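PDB 5DM0: plantazolicin methyltransferase BamL from Bacillus amyloliquefaciens subsp. plantarum, which transfers methyl groups, most probably from S-adenosyl-L-methionine to the amine of the desmethyl precursor of the antibiotic plantazolicin. Local coordinates for residues N115-M120 and I143-T148; I129-L134 and C158-D163; E197-L202 and F214-S219. All blocks are in the same frame, centred on the assembly; numbering follows the deposited sequence.

Interaction 2 is the buried centre of the methyltransferase fold: two neighbouring parallel strands, joined by regular backbone hydrogen bonds, whose ends reach both bound ligands. Interactions 1 and 3 lie nearer the surface and have no direct hydrogen bond between their segments. In interaction 1 a loop rests on the helix that follows strand 127-133, with one bridging water and the adenine of SAH beside it. Interaction 3 is apolar packing of helix 195-206 on an outermost strand of the same sheet, away from the ligands. The contacts touch at their edges: Phe-198 of interaction 3 packs on Ile-161 of interaction 2, and Leu-201 meets Ile-143 of interaction 1.

Interaction 1: N115-M120 and I143-T148; sequences NAENIM and IAIVNT. With SAH (S-adenosyl-L-homocysteine), chain D.
Glu-117 and Ile-145 cross at about a right angle, each offering aliphatic carbons to the other. The CG methylene of Glu-117 sits 3.5 Å from Ile-145 CG1 and also touches CD1 at the tip of the isoleucine. The Ile-145 chain is extended at its second torsion (chi2 176°), which carries CD1 past the glutamate methylene toward the backbone N of Glu-117. Beyond CG the glutamate chain is itself extended, and its carboxylate turns to a different partner, with OE2 hydrogen-bonded to Asn-141 ND2.

Thr-148, one helical turn after Ile-145, uses its two branches differently. Its methyl slides past Ile-119 and Met-120, running opposite to both side chains; CG2 is 3.8 Å from Ile-119 CG2 and 3.8 Å from Met-120 CG. The hydroxyl goes to a bridging water, which lies 2.7 Å from Thr-148 OG1 and donates to Glu-117 O at 2.9 Å. With no direct hydrogen bond between the segments, this water provides a polar link across a largely aliphatic interface.

The loop end of the contact is shaped by Asn-115. Its OD1 accepts from Glu-117 N at 3.0 Å, the bond of an Asx turn, with the donor tilted 34° from the carbonyl plane. The same oxygen receives SAH N6 at 2.9 Å, and the two N-H groups together should help fix the rotation of the amide. Beside it the backbone N of Ala-116 donates to SAH N1, the bond running at 158° through its hydrogen. Reading the amino group with a side-chain oxygen and N1 with the next backbone N-H, from the loop after strand 110-113, is an adenine-recognition arrangement characteristic of the cofactor site in Rossmann-like, class I methyltransferases.

Interaction 2: I129-L134 and C158-D163; sequences IIFIHL and CIYIVD. With 5D8 (ethyl 2-(2-{2-[(1S)-1-amino-4-carbamimidamidobutyl]-1,3-thiazol-4-yl}-5-methyl-1,3-oxazol-4-yl)-1,3-thiazole-4-carboxylate), chain E; SAH (S-adenosyl-L-homocysteine), chain D.
Ile-132 spans two residues of the adjoining strand, Ile-159 and Ile-161. With CG1 beside the backbone N (chi1 -50°), its longer branch heads over the pair. CB comes first, 4.1 Å from Ile-161 CG1, the two side chains pointing the same way. Next along the branch, CG1 lies 4.1 Å from Ile-159 CG2. The tip, CD1, touches both, approaching the same Ile-159 methyl to 3.8 Å while also meeting Ile-161 CG1.

Beneath these side chains the strands run parallel, 10° apart, with Ile-130 and Ile-132 exchanging backbone hydrogen bonds with Cys-158, Tyr-160 and Val-162. They are the fourth and fifth strands, in chain order, of the seven-stranded Rossmann-like sheet of class I methyltransferases. On the sheet face that bears Phe-131 and Tyr-160, these two side chains lie side by side, pointing the same way, Phe-131 CE1 3.7 Å from Tyr-160 CD2, and Tyr-160 also stacks on Trp-264.

At the C-terminal ends the backbone turns to the ligands. A water donates to both Ile-132 O and Val-162 O, each of which also accepts an N-H from the other segment. His-133 O takes SAH N at 2.8 Å, and Leu-134 O takes the amine N of 5D8 at 2.9 Å. That amine stands 3.4 Å from the sulfur, SD, of SAH, consistent with the place of a methyl acceptor. Asp-163 grips the guanidinium of 5D8 with both oxygens, OD1 to NE and OD2 to NH1, the latter at 2.9 Å and 166°; Gly-137 N holds OD2 as well.

Interaction 3: E197-L202 and F214-S219; sequences EFKQLL and FHVGNS
Phe-214 turns its ring into the space between its own backbone N and carbonyl carbon (chi1 82°), which sets the ring flat against Leu-202. Val-216, two residues on and on the same side of the strand, places CG1 in the corresponding position and swings CG2 anti to its backbone N, so that its two methyls part toward different residues of the helix.

The aromatic contact is a CH-pi interaction. Leu-202 CB stands over the face of the Phe-214 ring, 4.0 Å from the centroid and 28° off the normal, and comes to 3.5 Å from CD2 at the rim. Farther out, Leu-202 CD1 stays near the rim of the Phe-214 ring and also reaches Val-216, 3.8 Å from its CB. The same CD1 sits over the centre of the Phe-198 ring, 3.9 Å above its plane, which probably helps hold that ring.

Val-216 is gripped from two further directions. Its CG2 slides past Phe-198 in the opposite sense and meets ring atom CD2 at 3.4 Å, a snug fit. Its CG1 lies against the aliphatic stem of Lys-199, which crosses the valine at about a right angle with CG 3.9 Å from that methyl; the bend farther along the lysine brings CE back beside the same methyl, and only the amino end leads away.

Toward the neighbouring strand, Phe-198 also touches Leu-261 and Leu-202 touches Ile-265, both on strand 260-268. Helix 195-206 thus covers the outermost strand 212-217 and its antiparallel neighbour, the short segments of helix and strand running antiparallel at 176°. Such packing of a helix on the strand that follows it is characteristic of the alpha/beta layering of the class I methyltransferase fold, here at the sheet's antiparallel margin.

Interaction 1: N115-M120 and I143-T148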
loop_
_atom_site.group_PDB
_atom_site.type_symbol
_atom_site.label_atom_id
_atom_site.label_comp_id
_atom_site.label_asym_id
_atom_site.label_seq_id
_atom_site.Cartn_x
_atom_site.Cartn_y
_atom_site.Cartn_z
ATOM N N ASN A 115 -3.375 -13.507 -8.487
ATOM C CA ASN A 115 -3.961 -12.167 -8.612
ATOM C C ASN A 115 -4.780 -11.862 -7.359
ATOM O O ASN A 115 -5.573 -12.698 -6.916
ATOM C CB ASN A 115 -4.888 -12.119 -9.832
ATOM C CG ASN A 115 -5.196 -10.704 -10.292
ATOM O OD1 ASN A 115 -5.461 -9.797 -9.488
ATOM N ND2 ASN A 115 -5.173 -10.510 -11.608
ATOM N N ALA A 116 -4.591 -10.672 -6.788
ATOM C CA ALA A 116 -5.353 -10.277 -5.602
ATOM C C ALA A 116 -6.857 -10.211 -5.869
ATOM O O ALA A 116 -7.657 -10.321 -4.932
ATOM C CB ALA A 116 -4.837 -8.949 -5.045
ATOM N N GLU A 117 -7.238 -10.021 -7.137
ATOM C CA GLU A 117 -8.634 -10.120 -7.582
ATOM C C GLU A 117 -9.286 -11.401 -7.067
ATOM O O GLU A 117 -10.484 -11.422 -6.795
ATOM C CB GLU A 117 -8.723 -10.157 -9.116
ATOM C CG GLU A 117 -8.706 -8.830 -9.857
ATOM C CD GLU A 117 -8.857 -9.010 -11.370
ATOM O OE1 GLU A 117 -9.343 -10.075 -11.822
ATOM O OE2 GLU A 117 -8.487 -8.090 -12.130
ATOM N N ASN A 118 -8.485 -12.461 -6.955
ATOM C CA ASN A 118 -8.963 -13.796 -6.569
ATOM C C ASN A 118 -8.915 -14.088 -5.073
ATOM O O ASN A 118 -9.055 -15.241 -4.672
ATOM C CB ASN A 118 -8.152 -14.886 -7.286
ATOM C CG ASN A 118 -8.127 -14.712 -8.782
ATOM O OD1 ASN A 118 -9.113 -14.296 -9.383
ATOM N ND2 ASN A 118 -6.993 -15.025 -9.397
ATOM N N ILE A 119 -8.732 -13.058 -4.246
ATOM C CA ILE A 119 -8.532 -13.260 -2.804
ATOM C C ILE A 119 -9.599 -14.162 -2.146
ATOM O O ILE A 119 -9.277 -14.950 -1.249
ATOM C CB ILE A 119 -8.398 -11.897 -2.059
ATOM C CG1 ILE A 119 -8.030 -12.062 -0.574
ATOM C CG2 ILE A 119 -9.666 -11.068 -2.210
ATOM C CD1 ILE A 119 -6.666 -12.675 -0.347
ATOM N N MET A 120 -10.854 -14.042 -2.576
ATOM C CA MET A 120 -11.948 -14.791 -1.933
ATOM C C MET A 120 -11.857 -16.296 -2.129
ATOM O O MET A 120 -12.460 -17.065 -1.383
ATOM C CB MET A 120 -13.323 -14.287 -2.364
ATOM C CG MET A 120 -13.533 -12.809 -2.098
ATOM S SD MET A 120 -13.435 -12.398 -0.352
ATOM C CE MET A 120 -11.730 -12.722 0.063
ATOM N N ILE A 143 -10.892 -0.634 -9.004
ATOM C CA ILE A 143 -12.174 -0.431 -8.326
ATOM C C ILE A 143 -12.743 -1.788 -7.912
ATOM O O ILE A 143 -13.150 -1.969 -6.760
ATOM C CB ILE A 143 -13.197 0.344 -9.184
ATOM C CG1 ILE A 143 -12.679 1.759 -9.498
ATOM C CG2 ILE A 143 -14.548 0.395 -8.474
ATOM C CD1 ILE A 143 -13.591 2.579 -10.392
ATOM N N ALA A 144 -12.748 -2.738 -8.845
ATOM C CA ALA A 144 -13.229 -4.090 -8.557
ATOM C C ALA A 144 -12.492 -4.735 -7.370
ATOM O O ALA A 144 -13.142 -5.294 -6.486
ATOM C CB ALA A 144 -13.163 -4.976 -9.794
ATOM N N ILE A 145 -11.156 -4.647 -7.339
ATOM C CA ILE A 145 -10.378 -5.234 -6.232
ATOM C C ILE A 145 -10.751 -4.562 -4.899
ATOM O O ILE A 145 -10.946 -5.235 -3.879
ATOM C CB ILE A 145 -8.843 -5.201 -6.480
ATOM C CG1 ILE A 145 -8.469 -6.120 -7.648
ATOM C CG2 ILE A 145 -8.071 -5.665 -5.243
ATOM C CD1 ILE A 145 -7.004 -6.087 -8.039
ATOM N N VAL A 146 -10.881 -3.239 -4.905
ATOM C CA VAL A 146 -11.255 -2.537 -3.675
ATOM C C VAL A 146 -12.646 -2.942 -3.190
ATOM O O VAL A 146 -12.840 -3.176 -1.999
ATOM C CB VAL A 146 -11.151 -1.008 -3.820
ATOM C CG1 VAL A 146 -11.798 -0.313 -2.633
ATOM C CG2 VAL A 146 -9.690 -0.607 -3.903
ATOM N N ASN A 147 -13.605 -3.026 -4.111
ATOM C CA ASN A 147 -14.952 -3.485 -3.761
ATOM C C ASN A 147 -14.895 -4.867 -3.117
ATOM O O ASN A 147 -15.531 -5.113 -2.092
ATOM C CB ASN A 147 -15.879 -3.498 -4.988
ATOM C CG ASN A 147 -16.293 -2.098 -5.437
ATOM O OD1 ASN A 147 -16.341 -1.160 -4.642
ATOM N ND2 ASN A 147 -16.600 -1.960 -6.720
ATOM N N THR A 148 -14.102 -5.760 -3.705
ATOM C CA THR A 148 -13.931 -7.096 -3.140
ATOM C C THR A 148 -13.353 -7.036 -1.731
ATOM O O THR A 148 -13.869 -7.679 -0.821
ATOM C CB THR A 148 -13.053 -7.970 -4.044
ATOM O OG1 THR A 148 -13.715 -8.137 -5.303
ATOM C CG2 THR A 148 -12.817 -9.337 -3.418
HETATM N N SAH D . 3.843 -4.208 -1.265
HETATM C CA SAH D . 5.190 -4.164 -1.909
HETATM C CB SAH D . 5.050 -3.794 -3.385
HETATM C CG SAH D . 6.122 -4.532 -4.178
HETATM S SD SAH D . 6.170 -4.054 -5.875
HETATM C C SAH D . 6.030 -3.141 -1.191
HETATM O O SAH D . 7.074 -2.691 -1.672
HETATM O OXT SAH D . 5.693 -2.737 -0.081
HETATM C "C5'" SAH D . 4.534 -4.427 -6.450
HETATM C "C4'" SAH D . 4.120 -5.878 -6.176
HETATM O "O4'" SAH D . 2.759 -6.049 -6.580
HETATM C "C3'" SAH D . 4.922 -6.904 -6.977
HETATM O "O3'" SAH D . 5.485 -7.866 -6.077
HETATM C "C2'" SAH D . 3.918 -7.558 -7.916
HETATM O "O2'" SAH D . 4.180 -8.950 -8.154
HETATM C "C1'" SAH D . 2.618 -7.354 -7.160
HETATM N N9 SAH D . 1.393 -7.371 -7.982
HETATM C C8 SAH D . 1.170 -6.717 -9.138
HETATM N N7 SAH D . -0.090 -6.950 -9.584
HETATM C C5 SAH D . -0.679 -7.770 -8.693
HETATM C C6 SAH D . -2.004 -8.410 -8.544
HETATM N N6 SAH D . -2.982 -8.225 -9.468
HETATM N N1 SAH D . -2.195 -9.190 -7.450
HETATM C C2 SAH D . -1.241 -9.400 -6.517
HETATM N N3 SAH D . -0.013 -8.838 -6.583
HETATM C C4 SAH D . 0.301 -8.037 -7.636
HETATM O O HOH W 1 -11.786 -8.817 -7.051
#

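Interaction 2: I129-L134 and C158-D163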
loop_
_atom_site.group_PDB
_atom_site.type_symbol
_atom_site.label_atom_id
_atom_site.label_comp_id
_atom_site.label_asym_id
_atom_site.label_seq_id
_atom_site.Cartn_x
_atom_site.Cartn_y
_atom_site.Cartn_z
ATOM N N ILE A 129 -6.950 -5.444 9.195
ATOM C CA ILE A 129 -6.198 -4.504 8.374
ATOM C C ILE A 129 -5.884 -5.135 7.023
ATOM O O ILE A 129 -5.402 -6.271 6.941
ATOM C CB ILE A 129 -4.889 -4.046 9.057
ATOM C CG1 ILE A 129 -5.202 -3.285 10.354
ATOM C CG2 ILE A 129 -4.053 -3.174 8.110
ATOM C CD1 ILE A 129 -3.988 -2.984 11.203
ATOM N N ILE A 130 -6.193 -4.394 5.968
ATOM C CA ILE A 130 -5.797 -4.782 4.630
ATOM C C ILE A 130 -4.876 -3.689 4.098
ATOM O O ILE A 130 -5.275 -2.526 3.984
ATOM C CB ILE A 130 -7.012 -4.995 3.708
ATOM C CG1 ILE A 130 -7.955 -6.050 4.313
ATOM C CG2 ILE A 130 -6.540 -5.442 2.322
ATOM C CD1 ILE A 130 -9.284 -6.186 3.600
ATOM N N PHE A 131 -3.642 -4.084 3.793
ATOM C CA PHE A 131 -2.563 -3.169 3.432
ATOM C C PHE A 131 -2.255 -3.300 1.943
ATOM O O PHE A 131 -1.995 -4.397 1.445
ATOM C CB PHE A 131 -1.343 -3.536 4.279
ATOM C CG PHE A 131 -0.196 -2.548 4.229
ATOM C CD1 PHE A 131 -0.406 -1.166 4.265
ATOM C CD2 PHE A 131 1.112 -3.027 4.236
ATOM C CE1 PHE A 131 0.682 -0.293 4.264
ATOM C CE2 PHE A 131 2.201 -2.163 4.257
ATOM C CZ PHE A 131 1.979 -0.792 4.267
ATOM N N ILE A 132 -2.309 -2.182 1.225
ATOM C CA ILE A 132 -2.029 -2.183 -0.211
ATOM C C ILE A 132 -0.921 -1.157 -0.418
ATOM O O ILE A 132 -1.204 0.025 -0.645
ATOM C CB ILE A 132 -3.279 -1.821 -1.067
ATOM C CG1 ILE A 132 -4.504 -2.658 -0.652
ATOM C CG2 ILE A 132 -2.992 -2.020 -2.559
ATOM C CD1 ILE A 132 -5.766 -2.341 -1.446
ATOM N N HIS A 133 0.324 -1.613 -0.309
ATOM C CA HIS A 133 1.489 -0.714 -0.280
ATOM C C HIS A 133 2.244 -0.718 -1.613
ATOM O O HIS A 133 2.760 -1.756 -2.047
ATOM C CB HIS A 133 2.406 -1.150 0.874
ATOM C CG HIS A 133 3.504 -0.189 1.208
ATOM N ND1 HIS A 133 3.270 1.042 1.781
ATOM C CD2 HIS A 133 4.851 -0.312 1.122
ATOM C CE1 HIS A 133 4.422 1.654 1.995
ATOM N NE2 HIS A 133 5.398 0.849 1.616
ATOM N N LEU A 134 2.285 0.453 -2.259
ATOM C CA LEU A 134 3.054 0.687 -3.481
ATOM C C LEU A 134 2.756 -0.302 -4.613
ATOM O O LEU A 134 3.681 -0.743 -5.309
ATOM C CB LEU A 134 4.560 0.734 -3.173
ATOM C CG LEU A 134 4.966 1.599 -1.977
ATOM C CD1 LEU A 134 6.457 1.472 -1.662
ATOM C CD2 LEU A 134 4.585 3.056 -2.228
ATOM N N CYS A 158 -9.608 -1.397 8.621
ATOM C CA CYS A 158 -9.292 -0.433 7.582
ATOM C C CYS A 158 -8.512 -1.072 6.459
ATOM O O CYS A 158 -7.751 -2.016 6.680
ATOM C CB CYS A 158 -8.511 0.771 8.144
ATOM S SG CYS A 158 -6.933 0.386 8.937
ATOM N N ILE A 159 -8.734 -0.554 5.255
ATOM C CA ILE A 159 -7.815 -0.736 4.141
ATOM C C ILE A 159 -6.920 0.504 4.133
ATOM O O ILE A 159 -7.429 1.640 4.203
ATOM C CB ILE A 159 -8.553 -0.836 2.781
ATOM C CG1 ILE A 159 -9.584 -1.975 2.803
ATOM C CG2 ILE A 159 -7.549 -1.079 1.659
ATOM C CD1 ILE A 159 -10.510 -2.004 1.596
ATOM N N TYR A 160 -5.604 0.299 4.081
ATOM C CA TYR A 160 -4.651 1.403 3.967
ATOM C C TYR A 160 -3.888 1.245 2.662
ATOM O O TYR A 160 -3.231 0.217 2.436
ATOM C CB TYR A 160 -3.688 1.439 5.165
ATOM C CG TYR A 160 -2.693 2.588 5.145
ATOM C CD1 TYR A 160 -3.046 3.856 4.647
ATOM C CD2 TYR A 160 -1.404 2.416 5.642
ATOM C CE1 TYR A 160 -2.127 4.906 4.637
ATOM C CE2 TYR A 160 -0.484 3.459 5.642
ATOM C CZ TYR A 160 -0.854 4.701 5.149
ATOM O OH TYR A 160 0.073 5.717 5.143
ATOM N N ILE A 161 -4.015 2.251 1.796
ATOM C CA ILE A 161 -3.415 2.241 0.461
ATOM C C ILE A 161 -2.385 3.360 0.412
ATOM O O ILE A 161 -2.714 4.513 0.703
ATOM C CB ILE A 161 -4.465 2.519 -0.642
ATOM C CG1 ILE A 161 -5.594 1.477 -0.598
ATOM C CG2 ILE A 161 -3.794 2.595 -2.024
ATOM C CD1 ILE A 161 -6.777 1.776 -1.490
ATOM N N VAL A 162 -1.146 3.009 0.063
ATOM C CA VAL A 162 -0.093 4.003 -0.192
ATOM C C VAL A 162 0.411 3.777 -1.614
ATOM O O VAL A 162 0.757 2.652 -1.972
ATOM C CB VAL A 162 1.094 3.860 0.788
ATOM C CG1 VAL A 162 2.140 4.949 0.534
ATOM C CG2 VAL A 162 0.620 3.905 2.232
ATOM N N ASP A 163 0.450 4.826 -2.433
ATOM C CA ASP A 163 0.903 4.655 -3.815
ATOM C C ASP A 163 1.441 5.964 -4.396
ATOM O O ASP A 163 1.287 7.034 -3.806
ATOM C CB ASP A 163 -0.230 4.101 -4.695
ATOM C CG ASP A 163 0.282 3.301 -5.886
ATOM O OD1 ASP A 163 1.446 2.848 -5.844
ATOM O OD2 ASP A 163 -0.470 3.149 -6.883
HETATM C C1 5D8 E . 8.537 3.535 -7.487
HETATM C C2 5D8 E . 8.083 3.239 -6.201
HETATM C C3 5D8 E . 9.136 5.617 -3.860
HETATM C C4 5D8 E . 7.431 1.256 -6.989
HETATM C C5 5D8 E . 8.185 4.869 -3.027
HETATM C C6 5D8 E . 8.297 4.139 -5.047
HETATM C C8 5D8 E . 10.023 6.678 -3.367
HETATM C C11 5D8 E . 11.883 8.241 -2.974
HETATM C C12 5D8 E . 10.960 8.102 -1.935
HETATM O O14 5D8 E . 11.781 9.863 -0.635
HETATM C C13 5D8 E . 11.088 8.856 -0.673
HETATM O O15 5D8 E . 10.417 8.344 0.515
HETATM N N2 5D8 E . 9.944 7.207 -2.145
HETATM S S1 5D8 E . 11.401 7.187 -4.252
HETATM N N1 5D8 E . 9.249 5.102 -5.086
HETATM O O9 5D8 E . 7.651 3.913 -3.848
HETATM C C7 5D8 E . 7.663 4.969 -1.617
HETATM S S5 5D8 E . 8.111 2.099 -8.358
HETATM N N3 5D8 E . 7.527 2.031 -5.892
HETATM C CA 5D8 E . 6.883 -0.113 -7.150
HETATM N N 5D8 E . 6.487 -0.621 -5.837
HETATM C CB 5D8 E . 5.699 -0.154 -8.117
HETATM C CG 5D8 E . 4.642 0.918 -7.871
HETATM C CD 5D8 E . 3.314 0.430 -8.448
HETATM N NE 5D8 E . 2.374 1.560 -8.410
HETATM C CZ 5D8 E . 2.169 2.428 -9.323
HETATM N NH1 5D8 E . 1.316 3.352 -9.138
HETATM N NH2 5D8 E . 2.820 2.397 -10.419
HETATM C C9 5D8 E . 10.512 9.035 1.763
HETATM C C10 5D8 E . 11.036 8.087 2.826
HETATM N N SAH D . 3.843 -4.208 -1.265
HETATM C CA SAH D . 5.190 -4.164 -1.909
HETATM C CB SAH D . 5.050 -3.794 -3.385
HETATM C CG SAH D . 6.122 -4.532 -4.178
HETATM S SD SAH D . 6.170 -4.054 -5.875
HETATM C C SAH D . 6.030 -3.141 -1.191
HETATM O O SAH D . 7.074 -2.691 -1.672
HETATM O OXT SAH D . 5.693 -2.737 -0.081
HETATM C "C5'" SAH D . 4.534 -4.427 -6.450
HETATM C "C4'" SAH D . 4.120 -5.878 -6.176
HETATM O "O4'" SAH D . 2.759 -6.049 -6.580
HETATM C "C3'" SAH D . 4.922 -6.904 -6.977
HETATM O "O3'" SAH D . 5.485 -7.866 -6.077
HETATM C "C2'" SAH D . 3.918 -7.558 -7.916
HETATM O "O2'" SAH D . 4.180 -8.950 -8.154
HETATM C "C1'" SAH D . 2.618 -7.354 -7.160
HETATM N N9 SAH D . 1.393 -7.371 -7.982
HETATM C C8 SAH D . 1.170 -6.717 -9.138
HETATM N N7 SAH D . -0.090 -6.950 -9.584
HETATM C C5 SAH D . -0.679 -7.770 -8.693
HETATM C C6 SAH D . -2.004 -8.410 -8.544
HETATM N N6 SAH D . -2.982 -8.225 -9.468
HETATM N N1 SAH D . -2.195 -9.190 -7.450
HETATM C C2 SAH D . -1.241 -9.400 -6.517
HETATM N N3 SAH D . -0.013 -8.838 -6.583
HETATM C C4 SAH D . 0.301 -8.037 -7.636
HETATM O O HOH W 2 -0.741 0.780 -3.351
#

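Interaction 3: E197-L202 and F214-S219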
loop_
_atom_site.group_PDB
_atom_site.type_symbol
_atom_site.label_atom_id
_atom_site.label_comp_id
_atom_site.label_asym_id
_atom_site.label_seq_id
_atom_site.Cartn_x
_atom_site.Cartn_y
_atom_site.Cartn_z
ATOM N N GLU A 197 -8.137 12.042 -8.700
ATOM C CA GLU A 197 -8.766 10.777 -9.101
ATOM C C GLU A 197 -8.966 9.840 -7.911
ATOM O O GLU A 197 -10.012 9.193 -7.771
ATOM C CB GLU A 197 -7.918 10.079 -10.163
ATOM C CG GLU A 197 -7.873 10.839 -11.475
ATOM C CD GLU A 197 -6.794 10.349 -12.434
ATOM O OE1 GLU A 197 -5.935 9.526 -12.038
ATOM O OE2 GLU A 197 -6.818 10.792 -13.605
ATOM N N PHE A 198 -7.951 9.783 -7.055
ATOM C CA PHE A 198 -7.923 8.845 -5.942
ATOM C C PHE A 198 -9.041 9.169 -4.954
ATOM O O PHE A 198 -9.735 8.270 -4.465
ATOM C CB PHE A 198 -6.536 8.891 -5.292
ATOM C CG PHE A 198 -6.285 7.807 -4.274
ATOM C CD1 PHE A 198 -6.671 6.487 -4.503
ATOM C CD2 PHE A 198 -5.612 8.110 -3.100
ATOM C CE1 PHE A 198 -6.423 5.501 -3.551
ATOM C CE2 PHE A 198 -5.348 7.130 -2.154
ATOM C CZ PHE A 198 -5.754 5.825 -2.380
ATOM N N LYS A 199 -9.234 10.459 -4.697
ATOM C CA LYS A 199 -10.329 10.923 -3.847
ATOM C C LYS A 199 -11.690 10.497 -4.403
ATOM O O LYS A 199 -12.554 10.026 -3.666
ATOM C CB LYS A 199 -10.274 12.443 -3.708
ATOM C CG LYS A 199 -11.293 13.009 -2.736
ATOM C CD LYS A 199 -11.388 14.520 -2.864
ATOM C CE LYS A 199 -10.172 15.221 -2.278
ATOM N NZ LYS A 199 -10.317 16.708 -2.381
ATOM N N GLN A 200 -11.881 10.683 -5.706
ATOM C CA GLN A 200 -13.130 10.285 -6.358
ATOM C C GLN A 200 -13.327 8.784 -6.214
ATOM O O GLN A 200 -14.438 8.316 -5.956
ATOM C CB GLN A 200 -13.087 10.596 -7.845
ATOM C CG GLN A 200 -13.099 12.060 -8.214
ATOM C CD GLN A 200 -12.937 12.231 -9.706
ATOM O OE1 GLN A 200 -13.804 11.824 -10.493
ATOM N NE2 GLN A 200 -11.817 12.819 -10.110
ATOM N N LEU A 201 -12.244 8.028 -6.396
ATOM C CA LEU A 201 -12.328 6.581 -6.287
ATOM C C LEU A 201 -12.755 6.174 -4.882
ATOM O O LEU A 201 -13.653 5.350 -4.715
ATOM C CB LEU A 201 -11.004 5.916 -6.673
ATOM C CG LEU A 201 -11.014 4.393 -6.862
ATOM C CD1 LEU A 201 -9.960 4.008 -7.881
ATOM C CD2 LEU A 201 -10.807 3.641 -5.556
ATOM N N LEU A 202 -12.121 6.751 -3.868
ATOM C CA LEU A 202 -12.451 6.381 -2.495
ATOM C C LEU A 202 -13.886 6.768 -2.136
ATOM O O LEU A 202 -14.578 6.030 -1.434
ATOM C CB LEU A 202 -11.464 7.006 -1.518
ATOM C CG LEU A 202 -10.036 6.493 -1.632
ATOM C CD1 LEU A 202 -9.095 7.395 -0.849
ATOM C CD2 LEU A 202 -9.940 5.052 -1.159
ATOM N N PHE A 214 -13.969 7.192 4.426
ATOM C CA PHE A 214 -12.615 7.285 3.873
ATOM C C PHE A 214 -11.864 8.542 4.300
ATOM O O PHE A 214 -12.457 9.510 4.791
ATOM C CB PHE A 214 -12.608 7.133 2.335
ATOM C CG PHE A 214 -12.935 8.402 1.586
ATOM C CD1 PHE A 214 -14.256 8.731 1.300
ATOM C CD2 PHE A 214 -11.925 9.272 1.173
ATOM C CE1 PHE A 214 -14.568 9.899 0.610
ATOM C CE2 PHE A 214 -12.228 10.440 0.479
ATOM C CZ PHE A 214 -13.553 10.753 0.195
ATOM N N HIS A 215 -10.547 8.493 4.115
ATOM C CA HIS A 215 -9.675 9.661 4.264
ATOM C C HIS A 215 -8.613 9.583 3.192
ATOM O O HIS A 215 -8.076 8.503 2.914
ATOM C CB HIS A 215 -9.004 9.707 5.643
ATOM C CG HIS A 215 -8.206 10.959 5.877
ATOM N ND1 HIS A 215 -8.747 12.088 6.458
ATOM C CD2 HIS A 215 -6.923 11.269 5.577
ATOM C CE1 HIS A 215 -7.828 13.037 6.512
ATOM N NE2 HIS A 215 -6.712 12.566 5.982
ATOM N N VAL A 216 -8.297 10.731 2.603
ATOM C CA VAL A 216 -7.244 10.792 1.604
ATOM C C VAL A 216 -6.328 11.979 1.892
ATOM O O VAL A 216 -6.769 12.985 2.457
ATOM C CB VAL A 216 -7.829 10.839 0.172
ATOM C CG1 VAL A 216 -8.457 12.196 -0.152
ATOM C CG2 VAL A 216 -6.786 10.442 -0.847
ATOM N N GLY A 217 -5.053 11.844 1.543
ATOM C CA GLY A 217 -4.108 12.934 1.728
ATOM C C GLY A 217 -2.747 12.567 1.212
ATOM O O GLY A 217 -2.454 11.393 0.978
ATOM N N ASN A 218 -1.909 13.575 1.018
ATOM C CA ASN A 218 -0.562 13.326 0.537
ATOM C C ASN A 218 0.519 13.733 1.535
ATOM O O ASN A 218 1.709 13.653 1.231
ATOM C CB ASN A 218 -0.337 13.963 -0.839
ATOM C CG ASN A 218 -0.486 15.475 -0.826
ATOM O OD1 ASN A 218 -0.606 16.108 0.231
ATOM N ND2 ASN A 218 -0.457 16.064 -2.009
ATOM N N SER A 219 0.112 14.156 2.725
ATOM C CA SER A 219 1.093 14.458 3.765
ATOM C C SER A 219 1.862 13.196 4.150
ATOM O O SER A 219 1.368 12.063 4.003
ATOM C CB SER A 219 0.448 15.110 4.983
ATOM O OG SER A 219 -0.188 14.152 5.796
#